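PDB 1C1L: congerin-1 from Conger myriaster, which binds beta-galactosides such as lactose as a homodimeric galectin of the conger eel, with a physiological role not yet known. Local coordinates for residues M39-D47 with V60-W71; L92-Y100 with E110-L120. All blocks are in the same frame, centred on the assembly; numbering follows the deposited sequence.

Contact 1 of 2, residues M39-D47 with V60-W71; sequences MNSLSLHLD and VMNSTLKGDNGW. With GAL (beta-D-galactopyranose), chain B.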
loop_
_atom_site.group_PDB
_atom_site.type_symbol
_atom_site.label_atom_id
_atom_site.label_comp_id
_atom_site.label_asym_id
_atom_site.label_seq_id
_atom_site.Cartn_x
_atom_site.Cartn_y
_atom_site.Cartn_z
ATOM N N MET A 39 6.174 14.331 -4.766
ATOM C CA MET A 39 6.642 15.056 -3.594
ATOM C C MET A 39 6.559 16.568 -3.829
ATOM O O MET A 39 6.410 17.372 -2.907
ATOM C CB MET A 39 8.103 14.710 -3.283
ATOM C CG MET A 39 8.439 13.261 -2.993
ATOM S SD MET A 39 10.207 12.956 -2.799
ATOM C CE MET A 39 10.395 13.402 -1.107
ATOM N N ASN A 40 6.699 17.018 -5.075
ATOM C CA ASN A 40 6.628 18.437 -5.382
ATOM C C ASN A 40 5.266 19.005 -5.676
ATOM O O ASN A 40 5.089 20.220 -5.653
ATOM C CB ASN A 40 7.523 18.769 -6.555
ATOM C CG ASN A 40 8.870 19.248 -6.074
ATOM O OD1 ASN A 40 9.352 20.309 -6.452
ATOM N ND2 ASN A 40 9.542 18.531 -5.178
ATOM N N SER A 41 4.292 18.142 -5.937
ATOM C CA SER A 41 2.999 18.626 -6.336
ATOM C C SER A 41 2.025 17.827 -5.483
ATOM O O SER A 41 1.673 16.662 -5.744
ATOM C CB SER A 41 2.888 18.372 -7.831
ATOM O OG SER A 41 1.786 19.078 -8.346
ATOM N N LEU A 42 1.610 18.473 -4.397
ATOM C CA LEU A 42 0.789 17.832 -3.396
ATOM C C LEU A 42 -0.567 18.492 -3.247
ATOM O O LEU A 42 -0.628 19.720 -3.070
ATOM C CB LEU A 42 1.510 17.876 -2.052
ATOM C CG LEU A 42 2.853 17.168 -1.952
ATOM C CD1 LEU A 42 3.470 17.465 -0.605
ATOM C CD2 LEU A 42 2.656 15.672 -2.144
ATOM N N SER A 43 -1.661 17.723 -3.338
ATOM C CA SER A 43 -2.986 18.258 -3.055
ATOM C C SER A 43 -3.222 18.355 -1.547
ATOM O O SER A 43 -3.970 19.229 -1.102
ATOM C CB SER A 43 -4.067 17.377 -3.676
ATOM O OG SER A 43 -4.115 17.598 -5.072
ATOM N N LEU A 44 -2.617 17.515 -0.714
ATOM C CA LEU A 44 -2.797 17.626 0.720
ATOM C C LEU A 44 -1.508 17.232 1.407
ATOM O O LEU A 44 -0.910 16.194 1.099
ATOM C CB LEU A 44 -3.947 16.714 1.206
ATOM C CG LEU A 44 -4.175 16.646 2.727
ATOM C CD1 LEU A 44 -4.647 17.981 3.262
ATOM C CD2 LEU A 44 -5.179 15.548 3.027
ATOM N N HIS A 45 -1.070 18.134 2.283
ATOM C CA HIS A 45 0.060 17.926 3.168
ATOM C C HIS A 45 -0.601 18.049 4.525
ATOM O O HIS A 45 -1.108 19.128 4.851
ATOM C CB HIS A 45 1.102 19.031 2.981
ATOM C CG HIS A 45 2.195 19.093 4.046
ATOM N ND1 HIS A 45 3.251 18.319 4.218
ATOM C CD2 HIS A 45 2.286 20.100 4.981
ATOM C CE1 HIS A 45 3.971 18.789 5.203
ATOM N NE2 HIS A 45 3.378 19.856 5.658
ATOM N N LEU A 46 -0.629 16.994 5.334
ATOM C CA LEU A 46 -1.288 17.001 6.626
ATOM C C LEU A 46 -0.192 16.808 7.647
ATOM O O LEU A 46 0.333 15.701 7.805
ATOM C CB LEU A 46 -2.299 15.850 6.679
ATOM C CG LEU A 46 -2.948 15.557 8.039
ATOM C CD1 LEU A 46 -3.862 16.694 8.445
ATOM C CD2 LEU A 46 -3.707 14.261 7.955
ATOM N N ASP A 47 0.192 17.887 8.320
ATOM C CA ASP A 47 1.316 17.881 9.232
ATOM C C ASP A 47 0.895 17.913 10.703
ATOM O O ASP A 47 0.167 18.816 11.131
ATOM C CB ASP A 47 2.194 19.091 8.883
ATOM C CG ASP A 47 3.645 18.993 9.314
ATOM O OD1 ASP A 47 4.191 17.908 9.474
ATOM O OD2 ASP A 47 4.250 20.035 9.480
ATOM N N VAL A 60 -1.315 21.257 10.810
ATOM C CA VAL A 60 -1.197 22.228 9.748
ATOM C C VAL A 60 -1.514 21.489 8.454
ATOM O O VAL A 60 -0.915 20.446 8.164
ATOM C CB VAL A 60 0.233 22.801 9.673
ATOM C CG1 VAL A 60 0.363 23.741 8.483
ATOM C CG2 VAL A 60 0.550 23.563 10.956
ATOM N N MET A 61 -2.414 22.031 7.665
ATOM C CA MET A 61 -2.791 21.489 6.371
ATOM C C MET A 61 -2.471 22.519 5.305
ATOM O O MET A 61 -2.701 23.727 5.481
ATOM C CB MET A 61 -4.273 21.187 6.337
ATOM C CG MET A 61 -4.637 20.068 7.289
ATOM S SD MET A 61 -6.419 19.796 7.315
ATOM C CE MET A 61 -6.845 20.998 8.541
ATOM N N ASN A 62 -1.924 22.048 4.192
ATOM C CA ASN A 62 -1.588 22.929 3.102
ATOM C C ASN A 62 -1.439 22.097 1.834
ATOM O O ASN A 62 -1.625 20.870 1.875
ATOM C CB ASN A 62 -0.287 23.643 3.432
ATOM C CG ASN A 62 -0.178 25.002 2.756
ATOM O OD1 ASN A 62 -0.924 25.352 1.839
ATOM N ND2 ASN A 62 0.786 25.816 3.161
ATOM N N SER A 63 -1.097 22.749 0.735
ATOM C CA SER A 63 -0.812 22.148 -0.551
ATOM C C SER A 63 0.338 22.938 -1.174
ATOM O O SER A 63 0.745 24.006 -0.676
ATOM C CB SER A 63 -2.067 22.232 -1.410
ATOM O OG SER A 63 -2.430 23.574 -1.698
ATOM N N THR A 64 0.902 22.401 -2.256
ATOM C CA THR A 64 1.955 23.067 -2.988
ATOM C C THR A 64 1.997 22.501 -4.400
ATOM O O THR A 64 1.774 21.306 -4.630
ATOM C CB THR A 64 3.342 22.870 -2.309
ATOM O OG1 THR A 64 4.230 23.615 -3.137
ATOM C CG2 THR A 64 3.791 21.419 -2.127
ATOM N N LEU A 65 2.256 23.389 -5.337
ATOM C CA LEU A 65 2.505 23.016 -6.714
ATOM C C LEU A 65 3.991 23.105 -7.008
ATOM O O LEU A 65 4.435 22.741 -8.097
ATOM C CB LEU A 65 1.722 23.945 -7.632
ATOM C CG LEU A 65 0.202 23.787 -7.673
ATOM C CD1 LEU A 65 -0.411 24.872 -8.538
ATOM C CD2 LEU A 65 -0.145 22.394 -8.188
ATOM N N LYS A 66 4.803 23.612 -6.074
ATOM C CA LYS A 66 6.219 23.802 -6.350
ATOM C C LYS A 66 7.078 23.336 -5.185
ATOM O O LYS A 66 8.016 24.029 -4.739
ATOM C CB LYS A 66 6.556 25.273 -6.606
ATOM C CG LYS A 66 5.950 26.018 -7.790
ATOM C CD LYS A 66 6.893 27.135 -8.249
ATOM C CE LYS A 66 7.521 28.028 -7.183
ATOM N NZ LYS A 66 6.553 28.730 -6.362
ATOM N N GLY A 67 6.757 22.197 -4.603
ATOM C CA GLY A 67 7.528 21.647 -3.496
ATOM C C GLY A 67 7.623 22.602 -2.315
ATOM O O GLY A 67 6.682 23.326 -1.977
ATOM N N ASP A 68 8.800 22.685 -1.735
ATOM C CA ASP A 68 9.016 23.511 -0.562
ATOM C C ASP A 68 8.940 25.007 -0.837
ATOM O O ASP A 68 8.858 25.806 0.095
ATOM C CB ASP A 68 10.364 23.146 0.040
ATOM C CG ASP A 68 10.513 23.612 1.482
ATOM O OD1 ASP A 68 9.589 23.448 2.272
ATOM O OD2 ASP A 68 11.564 24.160 1.809
ATOM N N ASN A 69 8.957 25.429 -2.097
ATOM C CA ASN A 69 8.833 26.854 -2.367
ATOM C C ASN A 69 7.445 27.247 -2.833
ATOM O O ASN A 69 7.243 28.354 -3.339
ATOM C CB ASN A 69 9.876 27.270 -3.402
ATOM C CG ASN A 69 11.234 27.247 -2.730
ATOM O OD1 ASN A 69 11.488 27.858 -1.688
ATOM N ND2 ASN A 69 12.137 26.412 -3.197
ATOM N N GLY A 70 6.436 26.388 -2.693
ATOM C CA GLY A 70 5.115 26.764 -3.163
ATOM C C GLY A 70 4.047 26.598 -2.108
ATOM O O GLY A 70 2.879 26.542 -2.495
ATOM N N TRP A 71 4.355 26.460 -0.823
ATOM C CA TRP A 71 3.331 26.276 0.204
ATOM C C TRP A 71 2.364 27.442 0.174
ATOM O O TRP A 71 2.796 28.599 0.097
ATOM C CB TRP A 71 3.950 26.174 1.586
ATOM C CG TRP A 71 4.859 24.969 1.742
ATOM C CD1 TRP A 71 6.201 25.112 1.959
ATOM C CD2 TRP A 71 4.468 23.652 1.688
ATOM N NE1 TRP A 71 6.664 23.884 2.057
ATOM C CE2 TRP A 71 5.674 22.988 1.913
ATOM C CE3 TRP A 71 3.280 22.948 1.519
ATOM C CZ2 TRP A 71 5.700 21.586 1.934
ATOM C CZ3 TRP A 71 3.306 21.553 1.541
ATOM C CH2 TRP A 71 4.510 20.876 1.758
HETATM C C1 GAL B . 6.315 25.048 6.491
HETATM C C2 GAL B . 7.202 23.818 6.685
HETATM C C3 GAL B . 6.904 22.765 5.615
HETATM C C4 GAL B . 5.395 22.465 5.551
HETATM C C5 GAL B . 4.609 23.764 5.431
HETATM C C6 GAL B . 3.113 23.535 5.466
HETATM O O2 GAL B . 8.565 24.214 6.596
HETATM O O3 GAL B . 7.627 21.584 5.923
HETATM O O4 GAL B . 5.021 21.768 6.729
HETATM O O5 GAL B . 4.945 24.670 6.511
HETATM O O6 GAL B . 2.421 24.746 5.296
#
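The side chains of H45 and W71 cross at about a right angle where the hairpin of strands 41-52 and 55-64 supports the bound galactose. The indole rim, CZ3 and CH2, lies over one face of the imidazole; CZ3 is 3.6 Å from H45 CB, and the ring planes are inclined at 45°, neither stacked nor edge-to-face. With CG anti to the backbone N (chi1 168°), the imidazole rises from the sheet, and NE2 is hydrogen-bonded to GAL O4 (2.7 Å), which lies near the ring plane. Behind it, ND1 is hydrogen-bonded to N34, which probably helps fix the ring's rotation.

One face of W71 carries the apolar side of galactose, with C5 over its centre and C4 3.7 Å from CE2; T64 CG2 and G67 O lie against the opposite face. In the indole plane, NE1 donates to D68 OD1 (3.0 Å). N62 ND2 gives GAL O6 a nearly straight bond, 2.9 Å and 171°, while N62 OD1 receives its own backbone neighbour S63 N and R114. The strands are antiparallel, with a beta bulge between L42 and H45; on the other sheet face L46 CD1 packs beside M61 CG (3.6 Å).

This is the galectin carbohydrate site: CH-pi packing on tryptophan reads one sugar face, polar groups read O4 and O6, and salt bridges from D47 to R30 and R49 probably hold those arginines, which also bind galactose, in position.

Contact 2 of 2, residues L92-Y100 with E110-L120; sequences LSYDINKFY and EFPNRYSKEFL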
loop_
_atom_site.group_PDB
_atom_site.type_symbol
_atom_site.label_atom_id
_atom_site.label_comp_id
_atom_site.label_asym_id
_atom_site.label_seq_id
_atom_site.Cartn_x
_atom_site.Cartn_y
_atom_site.Cartn_z
ATOM N N LEU A 92 -8.500 9.095 4.500
ATOM C CA LEU A 92 -8.725 10.208 3.613
ATOM C C LEU A 92 -9.684 9.791 2.511
ATOM O O LEU A 92 -9.609 8.679 1.979
ATOM C CB LEU A 92 -7.441 10.648 2.936
ATOM C CG LEU A 92 -6.140 10.896 3.681
ATOM C CD1 LEU A 92 -5.028 11.230 2.705
ATOM C CD2 LEU A 92 -6.322 12.080 4.607
ATOM N N SER A 93 -10.591 10.682 2.178
ATOM C CA SER A 93 -11.430 10.538 1.016
ATOM C C SER A 93 -11.600 11.952 0.476
ATOM O O SER A 93 -11.213 12.937 1.126
ATOM C CB SER A 93 -12.779 9.915 1.400
ATOM O OG SER A 93 -13.509 10.603 2.411
ATOM N N TYR A 94 -12.135 12.109 -0.721
ATOM C CA TYR A 94 -12.310 13.423 -1.289
ATOM C C TYR A 94 -13.344 13.412 -2.393
ATOM O O TYR A 94 -13.711 12.357 -2.925
ATOM C CB TYR A 94 -10.974 13.930 -1.843
ATOM C CG TYR A 94 -10.366 13.144 -2.996
ATOM C CD1 TYR A 94 -9.705 11.927 -2.784
ATOM C CD2 TYR A 94 -10.449 13.692 -4.269
ATOM C CE1 TYR A 94 -9.117 11.268 -3.866
ATOM C CE2 TYR A 94 -9.865 13.041 -5.350
ATOM C CZ TYR A 94 -9.202 11.838 -5.136
ATOM O OH TYR A 94 -8.577 11.257 -6.210
ATOM N N ASP A 95 -13.881 14.576 -2.685
ATOM C CA ASP A 95 -14.677 14.730 -3.880
ATOM C C ASP A 95 -14.030 15.891 -4.638
ATOM O O ASP A 95 -12.985 16.384 -4.201
ATOM C CB ASP A 95 -16.138 14.996 -3.491
ATOM C CG ASP A 95 -16.431 16.135 -2.531
ATOM O OD1 ASP A 95 -15.797 17.184 -2.582
ATOM O OD2 ASP A 95 -17.336 15.960 -1.736
ATOM N N ILE A 96 -14.658 16.457 -5.674
ATOM C CA ILE A 96 -14.046 17.508 -6.483
ATOM C C ILE A 96 -13.855 18.806 -5.685
ATOM O O ILE A 96 -13.000 19.620 -6.030
ATOM C CB ILE A 96 -14.953 17.704 -7.776
ATOM C CG1 ILE A 96 -14.301 18.618 -8.813
ATOM C CG2 ILE A 96 -16.268 18.346 -7.390
ATOM C CD1 ILE A 96 -13.218 17.953 -9.665
ATOM N N ASN A 97 -14.570 18.985 -4.579
ATOM C CA ASN A 97 -14.513 20.196 -3.752
ATOM C C ASN A 97 -13.658 20.127 -2.504
ATOM O O ASN A 97 -12.990 21.092 -2.139
ATOM C CB ASN A 97 -15.877 20.603 -3.257
ATOM C CG ASN A 97 -16.876 20.781 -4.370
ATOM O OD1 ASN A 97 -16.583 21.408 -5.382
ATOM N ND2 ASN A 97 -18.073 20.223 -4.256
ATOM N N LYS A 98 -13.680 19.006 -1.786
ATOM C CA LYS A 98 -13.038 18.865 -0.489
ATOM C C LYS A 98 -12.401 17.505 -0.249
ATOM O O LYS A 98 -12.808 16.494 -0.837
ATOM C CB LYS A 98 -14.030 19.042 0.650
ATOM C CG LYS A 98 -14.775 20.355 0.723
ATOM C CD LYS A 98 -15.822 20.230 1.804
ATOM C CE LYS A 98 -16.707 21.458 1.768
ATOM N NZ LYS A 98 -17.722 21.424 2.805
ATOM N N PHE A 99 -11.410 17.532 0.618
ATOM C CA PHE A 99 -10.800 16.372 1.231
ATOM C C PHE A 99 -11.486 16.275 2.578
ATOM O O PHE A 99 -11.798 17.282 3.237
ATOM C CB PHE A 99 -9.314 16.528 1.514
ATOM C CG PHE A 99 -8.499 16.363 0.256
ATOM C CD1 PHE A 99 -8.264 17.454 -0.580
ATOM C CD2 PHE A 99 -8.016 15.090 -0.083
ATOM C CE1 PHE A 99 -7.551 17.276 -1.763
ATOM C CE2 PHE A 99 -7.306 14.924 -1.268
ATOM C CZ PHE A 99 -7.077 16.011 -2.105
ATOM N N TYR A 100 -11.692 15.032 2.974
ATOM C CA TYR A 100 -12.303 14.666 4.230
ATOM C C TYR A 100 -11.265 13.817 4.946
ATOM O O TYR A 100 -10.855 12.752 4.453
ATOM C CB TYR A 100 -13.572 13.872 3.955
ATOM C CG TYR A 100 -14.527 14.640 3.058
ATOM C CD1 TYR A 100 -15.310 15.646 3.613
ATOM C CD2 TYR A 100 -14.622 14.355 1.694
ATOM C CE1 TYR A 100 -16.189 16.369 2.819
ATOM C CE2 TYR A 100 -15.504 15.078 0.889
ATOM C CZ TYR A 100 -16.283 16.082 1.469
ATOM O OH TYR A 100 -17.167 16.822 0.718
ATOM N N GLU A 110 -11.778 18.950 7.217
ATOM C CA GLU A 110 -12.001 19.104 5.790
ATOM C C GLU A 110 -10.946 20.061 5.314
ATOM O O GLU A 110 -10.462 20.883 6.097
ATOM C CB GLU A 110 -13.320 19.732 5.469
ATOM C CG GLU A 110 -14.456 18.784 5.758
ATOM C CD GLU A 110 -15.844 19.393 5.665
ATOM O OE1 GLU A 110 -15.994 20.564 5.316
ATOM O OE2 GLU A 110 -16.795 18.678 5.953
ATOM N N PHE A 111 -10.603 19.955 4.046
ATOM C CA PHE A 111 -9.618 20.842 3.455
ATOM C C PHE A 111 -10.032 21.013 2.001
ATOM O O PHE A 111 -10.537 20.039 1.433
ATOM C CB PHE A 111 -8.224 20.207 3.552
ATOM C CG PHE A 111 -7.100 21.105 3.048
ATOM C CD1 PHE A 111 -6.676 22.198 3.806
ATOM C CD2 PHE A 111 -6.492 20.830 1.823
ATOM C CE1 PHE A 111 -5.647 23.018 3.328
ATOM C CE2 PHE A 111 -5.466 21.653 1.354
ATOM C CZ PHE A 111 -5.045 22.744 2.105
ATOM N N PRO A 112 -9.907 22.159 1.326
ATOM C CA PRO A 112 -10.304 22.292 -0.061
ATOM C C PRO A 112 -9.493 21.415 -0.995
ATOM O O PRO A 112 -8.310 21.148 -0.780
ATOM C CB PRO A 112 -10.163 23.770 -0.370
ATOM C CG PRO A 112 -9.198 24.280 0.668
ATOM C CD PRO A 112 -9.525 23.447 1.896
ATOM N N ASN A 113 -10.151 20.966 -2.051
ATOM C CA ASN A 113 -9.472 20.261 -3.121
ATOM C C ASN A 113 -9.132 21.415 -4.051
ATOM O O ASN A 113 -9.840 21.771 -4.998
ATOM C CB ASN A 113 -10.413 19.266 -3.800
ATOM C CG ASN A 113 -9.789 18.460 -4.929
ATOM O OD1 ASN A 113 -8.731 18.803 -5.469
ATOM N ND2 ASN A 113 -10.377 17.352 -5.346
ATOM N N ARG A 114 -8.003 22.051 -3.773
ATOM C CA ARG A 114 -7.566 23.244 -4.488
ATOM C C ARG A 114 -7.349 23.100 -5.984
ATOM O O ARG A 114 -7.630 24.008 -6.769
ATOM C CB ARG A 114 -6.288 23.743 -3.821
ATOM C CG ARG A 114 -6.618 24.294 -2.444
ATOM C CD ARG A 114 -5.376 24.699 -1.680
ATOM N NE ARG A 114 -5.725 25.460 -0.491
ATOM C CZ ARG A 114 -4.834 25.795 0.450
ATOM N NH1 ARG A 114 -3.556 25.419 0.410
ATOM N NH2 ARG A 114 -5.268 26.502 1.486
ATOM N N TYR A 115 -6.912 21.927 -6.415
ATOM C CA TYR A 115 -6.566 21.708 -7.806
ATOM C C TYR A 115 -7.596 20.866 -8.561
ATOM O O TYR A 115 -7.309 20.407 -9.662
ATOM C CB TYR A 115 -5.163 21.070 -7.858
ATOM C CG TYR A 115 -4.158 21.803 -6.971
ATOM C CD1 TYR A 115 -4.025 23.195 -7.048
ATOM C CD2 TYR A 115 -3.422 21.074 -6.044
ATOM C CE1 TYR A 115 -3.155 23.853 -6.176
ATOM C CE2 TYR A 115 -2.551 21.727 -5.177
ATOM C CZ TYR A 115 -2.434 23.112 -5.253
ATOM O OH TYR A 115 -1.602 23.769 -4.382
ATOM N N SER A 116 -8.792 20.664 -8.011
ATOM C CA SER A 116 -9.846 19.882 -8.661
ATOM C C SER A 116 -9.389 18.526 -9.194
ATOM O O SER A 116 -9.607 18.117 -10.336
ATOM C CB SER A 116 -10.464 20.734 -9.776
ATOM O OG SER A 116 -11.029 21.903 -9.186
ATOM N N LYS A 117 -8.761 17.792 -8.296
ATOM C CA LYS A 117 -8.235 16.480 -8.607
ATOM C C LYS A 117 -9.307 15.428 -8.426
ATOM O O LYS A 117 -10.138 15.517 -7.531
ATOM C CB LYS A 117 -7.057 16.143 -7.706
ATOM C CG LYS A 117 -5.869 17.055 -7.945
ATOM C CD LYS A 117 -5.463 16.925 -9.400
ATOM C CE LYS A 117 -4.093 17.510 -9.558
ATOM N NZ LYS A 117 -3.649 17.198 -10.898
ATOM N N GLU A 118 -9.312 14.455 -9.334
ATOM C CA GLU A 118 -10.224 13.333 -9.250
ATOM C C GLU A 118 -9.503 12.001 -9.126
ATOM O O GLU A 118 -10.150 10.956 -9.011
ATOM C CB GLU A 118 -11.107 13.309 -10.482
ATOM C CG GLU A 118 -12.111 14.440 -10.363
ATOM C CD GLU A 118 -13.037 14.610 -11.543
ATOM O OE1 GLU A 118 -12.565 14.717 -12.674
ATOM O OE2 GLU A 118 -14.238 14.648 -11.309
ATOM N N PHE A 119 -8.175 12.030 -9.153
ATOM C CA PHE A 119 -7.339 10.850 -9.030
ATOM C C PHE A 119 -6.019 11.335 -8.425
ATOM O O PHE A 119 -5.521 12.397 -8.839
ATOM C CB PHE A 119 -7.103 10.223 -10.417
ATOM C CG PHE A 119 -6.103 9.081 -10.358
ATOM C CD1 PHE A 119 -6.408 7.927 -9.633
ATOM C CD2 PHE A 119 -4.851 9.223 -10.960
ATOM C CE1 PHE A 119 -5.454 6.929 -9.502
ATOM C CE2 PHE A 119 -3.901 8.215 -10.822
ATOM C CZ PHE A 119 -4.203 7.070 -10.094
ATOM N N LEU A 120 -5.450 10.619 -7.453
ATOM C CA LEU A 120 -4.185 11.004 -6.831
ATOM C C LEU A 120 -3.226 9.817 -6.866
ATOM O O LEU A 120 -3.475 8.823 -6.176
ATOM C CB LEU A 120 -4.367 11.413 -5.378
ATOM C CG LEU A 120 -5.225 12.644 -5.127
ATOM C CD1 LEU A 120 -5.472 12.783 -3.643
ATOM C CD2 LEU A 120 -4.522 13.889 -5.632
HETATM O O HOH W 1 -12.057 22.109 -6.530
#
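The beta hairpin of strands 98-103 and 108-112, at one margin of the galectin sandwich, runs on into a loop that folds back over the turn at D95-N97. F99 and F111 form an antiparallel hydrogen-bonded pair in it, F99 N reaching F111 O at 2.8 Å.

N113 is the hub beyond the strand. Its CG stands anti to the backbone N (chi1 -179°), which carries the amide in toward the turn. There ND2 donates to D95 O in the amide plane and almost straight (3.0 Å, 176°), and its other N-H goes to K117 O, while OD1 accepts from K117 N; the backbone N113 N donates to N97 O from above that carbonyl's plane. A water joins I96 O, N113 O and S116 OG.

The Y94 ring turns its edge to K117 O, 3.3 Å from CE2, and its hydroxyl goes on to F12 O. L120 CD1 lies over one face of Y94 and also meets the edge of F99, 3.7 Å from CE2, while Y94 CB lies over the rim of one F99 face. At the hairpin's outer side K98 NZ approaches E110 OE1 from above the carboxylate plane in a 3.2 Å salt bridge; E110 OE2 lies in plane at the Y100 ring edge, the carboxylate turned 86° to it.

One asparagine side chain thus satisfies two backbone carbonyls and an N-H, pinning the type I turn N113-S116, and K117 after it, to D95-N97, while Y94, F99 and L120 pack together beside it.

From the N terminus, contact 1 comes first: 39-47 pairs with 60-71 and closes the excursion 48-59, the far end of the hairpin of strands 41-52 and 55-64 in the sugar-binding sheet. Only after it is complete does 92-100 open contact 2, which 110-120 closes across the hairpin of the opposing sheet, so the two are in series and neither nests nor crosses. Their centres are 14 Å apart, yet they touch: S63 OG lies 2.8 Å from Y115 OH, and N62 OD1 lies 3.0 Å from R114 NH1, both probable hydrogen bonds, while S43 packs on K117. The 113-117 loop of contact 2 thereby bridges the two sheets and backs N62, a galactose ligand of contact 1.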